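Local coordinates for putative glycosidase ph117-related (Bacteroides thetaiotaomicron, PDB 5A7V), which probably cleaves or phosphorolyses beta-linked mannosides, as a member of glycoside hydrolase family 130, and binds mannose in its pocket, at residues 206-211 with 219-224; 227-232 with 253-258; 276-281 with 350-355. All blocks are in the same frame, centred on the assembly; numbering follows the deposited sequence.

Contact 1 of 3, residues 206-211 with 219-224; sequences SILTEV and KKIDGK
Lys219 reaches Glu210 with its charged end and Leu208 with its backbone. Lys219 NZ lies 2.9 Å from Glu210 OE1 and forms a salt bridge that is also a hydrogen bond. The amine meets the oxygen from above the carboxylate plane, about 36° out of it. The Lys219 chain is extended as far as CE and turns only at its last torsion (chi4 64°), which swings NZ over to the carboxylate. Its methylenes run past the glutamate on the way: Lys219 CD is 3.9 Å from Glu210 CB. The backbone bond from Lys219 N to Leu208 O is 3.0 Å long and nearly straight, at 166°. A water sits between Leu208 O and Lys219 O, 2.7 Å from the latter atom. Beside these polar bonds, the side chains of Leu208 and Ile221 meet at about a right angle. Leu208 CD2 is pressed to 3.3 Å from Ile221 CG1, tighter than usual for two carbons. Ile221 also opens a type I' turn that ends at Lys224. Outside the pair, Lys219 makes a cation-pi contact with Tyr279, and Ile221 and Glu210 touch the same tyrosine. Strand 205-212 runs antiparallel to strands 215-218 and 225-229, and the loop holding Lys219 and Ile221 connects those two. Its parallel neighbour is strand 270-280, where Thr209 OG1 bonds to Ala277 O.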
loop_
_atom_site.group_PDB
_atom_site.type_symbol
_atom_site.label_atom_id
_atom_site.label_comp_id
_atom_site.label_asym_id
_atom_site.label_seq_id
_atom_site.Cartn_x
_atom_site.Cartn_y
_atom_site.Cartn_z
ATOM N N SER A 206 -2.811 5.941 3.981
ATOM C CA SER A 206 -2.624 6.640 2.687
ATOM C C SER A 206 -2.754 8.155 2.889
ATOM O O SER A 206 -3.861 8.724 2.942
ATOM C CB SER A 206 -3.728 6.170 1.731
ATOM O OG SER A 206 -3.677 4.755 1.509
ATOM N N ILE A 207 -1.596 8.804 3.047
ATOM C CA ILE A 207 -1.526 10.257 3.203
ATOM C C ILE A 207 -1.923 10.941 1.903
ATOM O O ILE A 207 -1.627 10.457 0.808
ATOM C CB ILE A 207 -0.144 10.673 3.727
ATOM C CG1 ILE A 207 0.130 10.073 5.085
ATOM C CG2 ILE A 207 0.026 12.192 3.777
ATOM C CD1 ILE A 207 1.535 10.272 5.636
ATOM N N LEU A 208 -2.636 12.091 2.020
ATOM C CA LEU A 208 -3.012 12.869 0.846
ATOM C C LEU A 208 -1.820 13.598 0.215
ATOM O O LEU A 208 -1.065 14.283 0.958
ATOM C CB LEU A 208 -4.100 13.874 1.227
ATOM C CG LEU A 208 -4.637 14.762 0.117
ATOM C CD1 LEU A 208 -5.366 13.913 -0.933
ATOM C CD2 LEU A 208 -5.579 15.792 0.687
ATOM N N THR A 209 -1.730 13.536 -1.102
ATOM C CA THR A 209 -0.669 14.147 -1.912
ATOM C C THR A 209 -1.266 14.846 -3.126
ATOM O O THR A 209 -2.461 14.670 -3.454
ATOM C CB THR A 209 0.336 13.074 -2.414
ATOM O OG1 THR A 209 -0.316 12.226 -3.404
ATOM C CG2 THR A 209 0.893 12.232 -1.298
ATOM N N GLU A 210 -0.420 15.624 -3.806
ATOM C CA GLU A 210 -0.755 16.293 -5.045
ATOM C C GLU A 210 0.503 16.413 -5.885
ATOM O O GLU A 210 1.590 16.597 -5.330
ATOM C CB GLU A 210 -1.353 17.698 -4.777
ATOM C CG GLU A 210 -1.854 18.440 -6.003
ATOM C CD GLU A 210 -2.421 19.831 -5.716
ATOM O OE1 GLU A 210 -2.194 20.328 -4.594
ATOM O OE2 GLU A 210 -3.085 20.406 -6.652
ATOM N N VAL A 211 0.355 16.355 -7.205
ATOM C CA VAL A 211 1.469 16.639 -8.113
ATOM C C VAL A 211 1.533 18.163 -8.313
ATOM O O VAL A 211 0.603 18.745 -8.856
ATOM C CB VAL A 211 1.388 15.886 -9.439
ATOM C CG1 VAL A 211 2.588 16.227 -10.345
ATOM C CG2 VAL A 211 1.352 14.381 -9.192
ATOM N N LYS A 219 0.003 17.060 0.685
ATOM C CA LYS A 219 -0.912 18.184 0.500
ATOM C C LYS A 219 -1.718 18.442 1.740
ATOM O O LYS A 219 -2.382 17.552 2.254
ATOM C CB LYS A 219 -1.864 17.905 -0.673
ATOM C CG LYS A 219 -2.781 19.147 -0.949
ATOM C CD LYS A 219 -3.793 18.971 -2.023
ATOM C CE LYS A 219 -4.633 20.227 -2.172
ATOM N NZ LYS A 219 -3.968 21.494 -2.608
ATOM N N LYS A 220 -1.696 19.679 2.230
ATOM C CA LYS A 220 -2.628 20.090 3.271
ATOM C C LYS A 220 -4.025 20.423 2.745
ATOM O O LYS A 220 -4.197 20.902 1.605
ATOM C CB LYS A 220 -2.128 21.345 3.969
ATOM C CG LYS A 220 -0.878 21.115 4.769
ATOM C CD LYS A 220 -0.489 22.447 5.442
ATOM C CE LYS A 220 0.752 22.321 6.250
ATOM N NZ LYS A 220 1.149 23.688 6.753
ATOM N N ILE A 221 -5.012 20.178 3.595
ATOM C CA ILE A 221 -6.400 20.595 3.319
ATOM C C ILE A 221 -6.913 21.229 4.583
ATOM O O ILE A 221 -6.748 20.687 5.672
ATOM C CB ILE A 221 -7.359 19.434 2.956
ATOM C CG1 ILE A 221 -6.884 18.677 1.747
ATOM C CG2 ILE A 221 -8.797 19.961 2.747
ATOM C CD1 ILE A 221 -7.314 19.236 0.413
ATOM N N ASP A 222 -7.487 22.420 4.415
ATOM C CA ASP A 222 -7.973 23.226 5.546
ATOM C C ASP A 222 -6.871 23.400 6.606
ATOM O O ASP A 222 -7.100 23.380 7.824
ATOM C CB ASP A 222 -9.217 22.628 6.147
ATOM C CG ASP A 222 -10.405 22.595 5.159
ATOM O OD1 ASP A 222 -10.502 23.434 4.242
ATOM O OD2 ASP A 222 -11.269 21.726 5.316
ATOM N N GLY A 223 -5.650 23.578 6.111
ATOM C CA GLY A 223 -4.532 23.895 6.983
ATOM C C GLY A 223 -3.882 22.716 7.719
ATOM O O GLY A 223 -2.943 22.938 8.494
ATOM N N LYS A 224 -4.377 21.502 7.490
ATOM C CA LYS A 224 -3.842 20.304 8.158
ATOM C C LYS A 224 -3.531 19.217 7.175
ATOM O O LYS A 224 -4.050 19.183 6.066
ATOM C CB LYS A 224 -4.834 19.743 9.218
ATOM C CG LYS A 224 -5.143 20.742 10.339
ATOM C CD LYS A 224 -6.031 20.180 11.431
ATOM C CE LYS A 224 -6.318 21.246 12.477
ATOM N NZ LYS A 224 -7.764 21.460 12.667
HETATM O O HOH W 1 -1.785 15.411 3.838
#

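Contact 2 of 3, residues 227-232 with 253-258; sequences MYWGEE and GSLRKL. With MAN (alpha-D-mannopyranose), chain E.
Trp229 and Tyr228 each offer a ring edge to a leucine of 253-258. No hydrogen bond crosses the contact. Leu255 comes up to the rim of the six-membered ring of Trp229 rather than over a face. Its CD1 lies 3.8 Å from Trp229 CH2, near the ring plane. Its other methyl, CD2, lies in that plane, 4.0 Å from Trp229 CZ2. The two methyls thus lie along the CZ2-CH2 edge of the indole, and the side chains cross at about a right angle. The indole is placed there by a chi1 of 66°, which sets CG between the backbone N and the carbonyl carbon. Trp229 NE1 is held elsewhere, by a hydrogen bond to Ala236 O on the neighbouring strand 235-239, and this bond would restrict rotation of the ring. Tyr228 meets Leu258 in a similar way. Leu258 CD2 sits 3.8 Å from Tyr228 CD1 and equally far from Tyr228 CE1, so a single methyl rests against one side of the phenol edge. The hydroxyl beyond it bonds to Pro318 O. Past the strand end, Gly230 leads to Glu231, whose extended chain reaches the bound alpha-D-mannopyranose. Glu231 OE2 is 2.8 Å from O1 of this sugar, the anomeric oxygen. Glu272, Asp367, Asp146, Tyr306 and Asn78 also hydrogen-bond the mannose. Strand 225-229 therefore has leucines of the long loop before strand 270-280 packed against its aromatic residues, while its continuation supplies a pocket residue. This fits the five-bladed beta-propeller known for family 130, in which the sugar site lies near the central axis and is lined by residues from several blades.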
loop_
_atom_site.group_PDB
_atom_site.type_symbol
_atom_site.label_atom_id
_atom_site.label_comp_id
_atom_site.label_asym_id
_atom_site.label_seq_id
_atom_site.Cartn_x
_atom_site.Cartn_y
_atom_site.Cartn_z
ATOM N N MET A 227 -5.045 11.913 6.097
ATOM C CA MET A 227 -4.734 10.532 5.759
ATOM C C MET A 227 -6.026 9.699 5.755
ATOM O O MET A 227 -6.809 9.754 6.713
ATOM C CB MET A 227 -3.764 9.964 6.823
ATOM C CG MET A 227 -3.352 8.530 6.617
ATOM S SD MET A 227 -2.135 7.945 7.834
ATOM C CE MET A 227 -2.996 8.026 9.409
ATOM N N TYR A 228 -6.209 8.920 4.690
ATOM C CA TYR A 228 -7.200 7.796 4.693
ATOM C C TYR A 228 -6.478 6.599 5.272
ATOM O O TYR A 228 -5.316 6.365 4.952
ATOM C CB TYR A 228 -7.683 7.493 3.254
ATOM C CG TYR A 228 -8.338 8.669 2.548
ATOM C CD1 TYR A 228 -9.687 8.906 2.650
ATOM C CD2 TYR A 228 -7.603 9.541 1.782
ATOM C CE1 TYR A 228 -10.289 9.996 2.055
ATOM C CE2 TYR A 228 -8.194 10.622 1.154
ATOM C CZ TYR A 228 -9.548 10.846 1.281
ATOM O OH TYR A 228 -10.097 11.954 0.679
ATOM N N TRP A 229 -7.176 5.793 6.077
ATOM C CA TRP A 229 -6.532 4.630 6.623
ATOM C C TRP A 229 -7.543 3.531 6.913
ATOM O O TRP A 229 -8.727 3.814 7.078
ATOM C CB TRP A 229 -5.710 5.036 7.890
ATOM C CG TRP A 229 -6.566 5.499 9.005
ATOM C CD1 TRP A 229 -7.018 6.780 9.215
ATOM C CD2 TRP A 229 -7.073 4.712 10.076
ATOM N NE1 TRP A 229 -7.805 6.834 10.330
ATOM C CE2 TRP A 229 -7.893 5.573 10.875
ATOM C CE3 TRP A 229 -7.017 3.342 10.392
ATOM C CZ2 TRP A 229 -8.557 5.127 12.011
ATOM C CZ3 TRP A 229 -7.707 2.904 11.514
ATOM C CH2 TRP A 229 -8.488 3.794 12.301
ATOM N N GLY A 230 -7.055 2.307 7.024
ATOM C CA GLY A 230 -7.853 1.181 7.473
ATOM C C GLY A 230 -7.846 -0.005 6.549
ATOM O O GLY A 230 -7.498 0.104 5.387
ATOM N N GLU A 231 -8.234 -1.111 7.156
ATOM C CA GLU A 231 -8.340 -2.422 6.481
ATOM C C GLU A 231 -9.807 -2.872 6.250
ATOM O O GLU A 231 -10.207 -3.212 5.114
ATOM C CB GLU A 231 -7.559 -3.458 7.298
ATOM C CG GLU A 231 -7.588 -4.876 6.781
ATOM C CD GLU A 231 -7.001 -5.902 7.718
ATOM O OE1 GLU A 231 -6.869 -5.686 8.941
ATOM O OE2 GLU A 231 -6.651 -6.995 7.212
ATOM N N GLU A 232 -10.575 -2.943 7.334
ATOM C CA GLU A 232 -11.960 -3.436 7.264
ATOM C C GLU A 232 -12.978 -2.395 6.764
ATOM O O GLU A 232 -14.077 -2.733 6.355
ATOM C CB GLU A 232 -12.415 -3.942 8.634
ATOM C CG GLU A 232 -11.610 -5.121 9.165
ATOM C CD GLU A 232 -11.915 -5.519 10.616
ATOM O OE1 GLU A 232 -12.860 -5.009 11.215
ATOM O OE2 GLU A 232 -11.194 -6.354 11.153
ATOM N N GLY A 253 -17.982 8.845 19.741
ATOM C CA GLY A 253 -16.527 8.675 19.811
ATOM C C GLY A 253 -16.007 7.480 19.064
ATOM O O GLY A 253 -14.786 7.289 19.001
ATOM N N SER A 254 -16.907 6.688 18.453
ATOM C CA SER A 254 -16.465 5.552 17.636
ATOM C C SER A 254 -15.842 6.052 16.333
ATOM O O SER A 254 -16.119 7.166 15.886
ATOM C CB SER A 254 -17.606 4.576 17.311
ATOM O OG SER A 254 -18.658 5.202 16.589
ATOM N N LEU A 255 -15.031 5.202 15.688
ATOM C CA LEU A 255 -14.371 5.602 14.418
ATOM C C LEU A 255 -15.435 5.811 13.326
ATOM O O LEU A 255 -16.312 4.944 13.115
ATOM C CB LEU A 255 -13.365 4.564 13.987
ATOM C CG LEU A 255 -12.193 4.359 14.956
ATOM C CD1 LEU A 255 -11.469 3.056 14.601
ATOM C CD2 LEU A 255 -11.229 5.537 14.910
ATOM N N ARG A 256 -15.344 6.918 12.594
ATOM C CA ARG A 256 -16.319 7.254 11.547
ATOM C C ARG A 256 -15.917 6.578 10.237
ATOM O O ARG A 256 -14.850 6.808 9.680
ATOM C CB ARG A 256 -16.430 8.774 11.344
ATOM C CG ARG A 256 -17.389 9.198 10.222
ATOM C CD ARG A 256 -17.525 10.705 10.204
ATOM N NE ARG A 256 -18.172 11.213 9.030
ATOM C CZ ARG A 256 -18.944 12.299 9.020
ATOM N NH1 ARG A 256 -19.159 13.016 10.137
ATOM N NH2 ARG A 256 -19.521 12.688 7.865
ATOM N N LYS A 257 -16.807 5.720 9.743
ATOM C CA LYS A 257 -16.570 4.975 8.487
ATOM C C LYS A 257 -16.878 5.870 7.310
ATOM O O LYS A 257 -18.047 6.309 7.143
ATOM C CB LYS A 257 -17.430 3.704 8.436
ATOM C CG LYS A 257 -17.126 2.709 9.521
ATOM C CD LYS A 257 -18.275 1.688 9.669
ATOM C CE LYS A 257 -18.021 0.745 10.799
ATOM N NZ LYS A 257 -19.185 -0.184 11.004
ATOM N N LEU A 258 -15.895 6.160 6.453
ATOM C CA LEU A 258 -16.131 6.928 5.243
ATOM C C LEU A 258 -16.839 6.113 4.158
ATOM O O LEU A 258 -17.709 6.649 3.474
ATOM C CB LEU A 258 -14.796 7.484 4.674
ATOM C CG LEU A 258 -14.207 8.735 5.303
ATOM C CD1 LEU A 258 -14.249 8.840 6.781
ATOM C CD2 LEU A 258 -12.867 9.073 4.693
HETATM C C1 MAN E . -3.817 -7.793 4.905
HETATM C C2 MAN E . -2.871 -6.774 4.233
HETATM C C3 MAN E . -1.486 -7.300 3.807
HETATM C C4 MAN E . -1.594 -8.687 3.147
HETATM C C5 MAN E . -3.039 -9.217 3.098
HETATM C C6 MAN E . -3.118 -10.673 2.588
HETATM O O1 MAN E . -5.290 -7.410 4.755
HETATM O O2 MAN E . -2.707 -5.718 5.190
HETATM O O3 MAN E . -0.593 -7.431 4.896
HETATM O O4 MAN E . -1.014 -8.557 1.865
HETATM O O5 MAN E . -3.560 -9.144 4.462
HETATM O O6 MAN E . -2.422 -11.536 3.497
#

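Contact 3 of 3, residues 276-281 with 350-355; sequences PAIYTP and EGMVYY
This buried contact joins two sheets of what is, by family, a five-bladed beta-propeller, with Ile278 meeting Met352 between them. Ile278 belongs to strand 270-280 of the large mixed sheet. Met352 belongs to strand 347-355, an outermost strand of a three-stranded antiparallel sheet. The two strands share no hydrogen bond here and meet through side chains. Both residues point their CB atoms toward the opposite segment, and the side chains cross at a slant. Met352 is extended to SD and then bends (chi3 75°), which brings its methyl round to the isoleucine. Leu287 of strand 283-291 also touches Met352, and Thr209 and Phe39 touch Ile278. Nearer the sugar site, the ring of Pro276 lies beside the backbone of Glu350, with Pro276 CD 4.2 Å from Glu350 O. Next to this proline the strand has a classic beta bulge, in which Glu350 and Gly351 are paired with the single residue Tyr362. Glu350 turns its CB away from 276-281, and its side chain comes to about 6 Å from a bound mannose, between nearest atoms. At the centre of the apolar pair, Ile278 CD1 lies 3.7 Å from Met352 CE and 4.0 Å from Met352 SD.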
loop_
_atom_site.group_PDB
_atom_site.type_symbol
_atom_site.label_atom_id
_atom_site.label_comp_id
_atom_site.label_asym_id
_atom_site.label_seq_id
_atom_site.Cartn_x
_atom_site.Cartn_y
_atom_site.Cartn_z
ATOM N N PRO A 276 -0.492 6.249 -1.304
ATOM C CA PRO A 276 -0.952 7.615 -0.943
ATOM C C PRO A 276 -2.098 8.111 -1.860
ATOM O O PRO A 276 -2.125 7.788 -3.065
ATOM C CB PRO A 276 0.336 8.425 -1.093
ATOM C CG PRO A 276 1.424 7.444 -0.769
ATOM C CD PRO A 276 0.968 6.152 -1.392
ATOM N N ALA A 277 -3.051 8.824 -1.264
ATOM C CA ALA A 277 -4.169 9.374 -2.016
ATOM C C ALA A 277 -3.722 10.563 -2.863
ATOM O O ALA A 277 -2.728 11.225 -2.518
ATOM C CB ALA A 277 -5.267 9.747 -1.107
ATOM N N ILE A 278 -4.418 10.870 -3.961
ATOM C CA ILE A 278 -4.005 11.867 -4.932
ATOM C C ILE A 278 -5.100 12.879 -5.200
ATOM O O ILE A 278 -6.201 12.534 -5.627
ATOM C CB ILE A 278 -3.553 11.241 -6.266
ATOM C CG1 ILE A 278 -2.488 10.176 -6.038
ATOM C CG2 ILE A 278 -3.060 12.316 -7.227
ATOM C CD1 ILE A 278 -2.237 9.282 -7.248
ATOM N N TYR A 279 -4.768 14.161 -4.980
ATOM C CA TYR A 279 -5.655 15.275 -5.240
ATOM C C TYR A 279 -5.635 15.601 -6.752
ATOM O O TYR A 279 -4.568 15.862 -7.287
ATOM C CB TYR A 279 -5.167 16.470 -4.424
ATOM C CG TYR A 279 -6.070 17.688 -4.442
ATOM C CD1 TYR A 279 -5.986 18.623 -5.470
ATOM C CD2 TYR A 279 -7.006 17.887 -3.445
ATOM C CE1 TYR A 279 -6.808 19.750 -5.476
ATOM C CE2 TYR A 279 -7.824 19.017 -3.424
ATOM C CZ TYR A 279 -7.734 19.929 -4.445
ATOM O OH TYR A 279 -8.544 21.043 -4.445
ATOM N N THR A 280 -6.794 15.569 -7.420
ATOM C CA THR A 280 -6.924 15.748 -8.865
ATOM C C THR A 280 -8.009 16.813 -9.122
ATOM O O THR A 280 -8.775 17.150 -8.196
ATOM C CB THR A 280 -7.361 14.432 -9.583
ATOM O OG1 THR A 280 -8.784 14.254 -9.443
ATOM C CG2 THR A 280 -6.576 13.249 -9.113
ATOM N N PRO A 281 -8.146 17.276 -10.388
ATOM C CA PRO A 281 -9.196 18.268 -10.668
ATOM C C PRO A 281 -10.626 17.761 -10.532
ATOM O O PRO A 281 -11.540 18.581 -10.536
ATOM C CB PRO A 281 -8.930 18.706 -12.112
ATOM C CG PRO A 281 -7.856 17.864 -12.629
ATOM C CD PRO A 281 -7.204 17.133 -11.502
ATOM N N GLU A 350 0.288 -0.528 -3.417
ATOM C CA GLU A 350 0.882 0.096 -2.248
ATOM C C GLU A 350 1.866 1.224 -2.559
ATOM O O GLU A 350 2.066 2.076 -1.658
ATOM C CB GLU A 350 1.542 -0.976 -1.411
ATOM C CG GLU A 350 1.952 -0.565 -0.017
ATOM C CD GLU A 350 2.349 -1.745 0.843
ATOM O OE1 GLU A 350 1.754 -2.839 0.734
ATOM O OE2 GLU A 350 3.251 -1.631 1.730
ATOM N N GLY A 351 2.478 1.249 -3.733
ATOM C CA GLY A 351 3.393 2.326 -4.094
ATOM C C GLY A 351 3.059 2.906 -5.454
ATOM O O GLY A 351 2.627 2.154 -6.353
ATOM N N MET A 352 3.259 4.217 -5.629
ATOM C CA MET A 352 3.073 4.832 -6.922
ATOM C C MET A 352 4.110 5.934 -7.075
ATOM O O MET A 352 4.323 6.707 -6.113
ATOM C CB MET A 352 1.700 5.486 -7.083
ATOM C CG MET A 352 0.572 4.559 -7.210
ATOM S SD MET A 352 -1.030 5.418 -7.280
ATOM C CE MET A 352 -1.143 6.133 -8.920
ATOM N N VAL A 353 4.677 6.046 -8.253
ATOM C CA VAL A 353 5.633 7.153 -8.522
ATOM C C VAL A 353 5.238 7.793 -9.844
ATOM O O VAL A 353 5.049 7.102 -10.838
ATOM C CB VAL A 353 7.115 6.703 -8.567
ATOM C CG1 VAL A 353 8.035 7.926 -8.497
ATOM C CG2 VAL A 353 7.460 5.752 -7.443
ATOM N N TYR A 354 5.146 9.127 -9.857
ATOM C CA TYR A 354 4.982 9.900 -11.080
ATOM C C TYR A 354 6.392 10.191 -11.563
ATOM O O TYR A 354 7.135 10.932 -10.885
ATOM C CB TYR A 354 4.173 11.183 -10.823
ATOM C CG TYR A 354 3.866 11.935 -12.092
ATOM C CD1 TYR A 354 3.135 11.348 -13.121
ATOM C CD2 TYR A 354 4.285 13.251 -12.276
ATOM C CE1 TYR A 354 2.848 12.031 -14.291
ATOM C CE2 TYR A 354 4.014 13.949 -13.445
ATOM C CZ TYR A 354 3.302 13.342 -14.464
ATOM O OH TYR A 354 3.069 14.042 -15.604
ATOM N N TYR A 355 6.775 9.603 -12.678
ATOM C CA TYR A 355 8.155 9.571 -13.127
ATOM C C TYR A 355 8.188 9.522 -14.631
ATOM O O TYR A 355 7.418 8.756 -15.223
ATOM C CB TYR A 355 8.846 8.340 -12.542
ATOM C CG TYR A 355 10.338 8.185 -12.804
ATOM C CD1 TYR A 355 11.241 9.050 -12.237
ATOM C CD2 TYR A 355 10.837 7.114 -13.526
ATOM C CE1 TYR A 355 12.613 8.890 -12.414
ATOM C CE2 TYR A 355 12.201 6.915 -13.674
ATOM C CZ TYR A 355 13.089 7.817 -13.135
ATOM O OH TYR A 355 14.426 7.621 -13.291
#

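How the contacts relate
The three contacts follow one another along the chain, each closing before the next opens. All reach the large mixed sheet, in which strand 205-212 lies between strands 225-229 and 270-280. Contact 1 is centred about 17 Å from contact 2 and about 11 Å from contact 3; contacts 2 and 3 are about 20 Å apart. Strand pairing ties contact 1 to both others: Ser206 N is 2.7 Å from Tyr228 O, and Thr209 O is 2.8 Å from Tyr279 N. Contact 2 packs a loop against this sheet, whereas contact 3 joins it to the next one. Glu231 and Glu350 mark where contacts 2 and 3 approach the mannose.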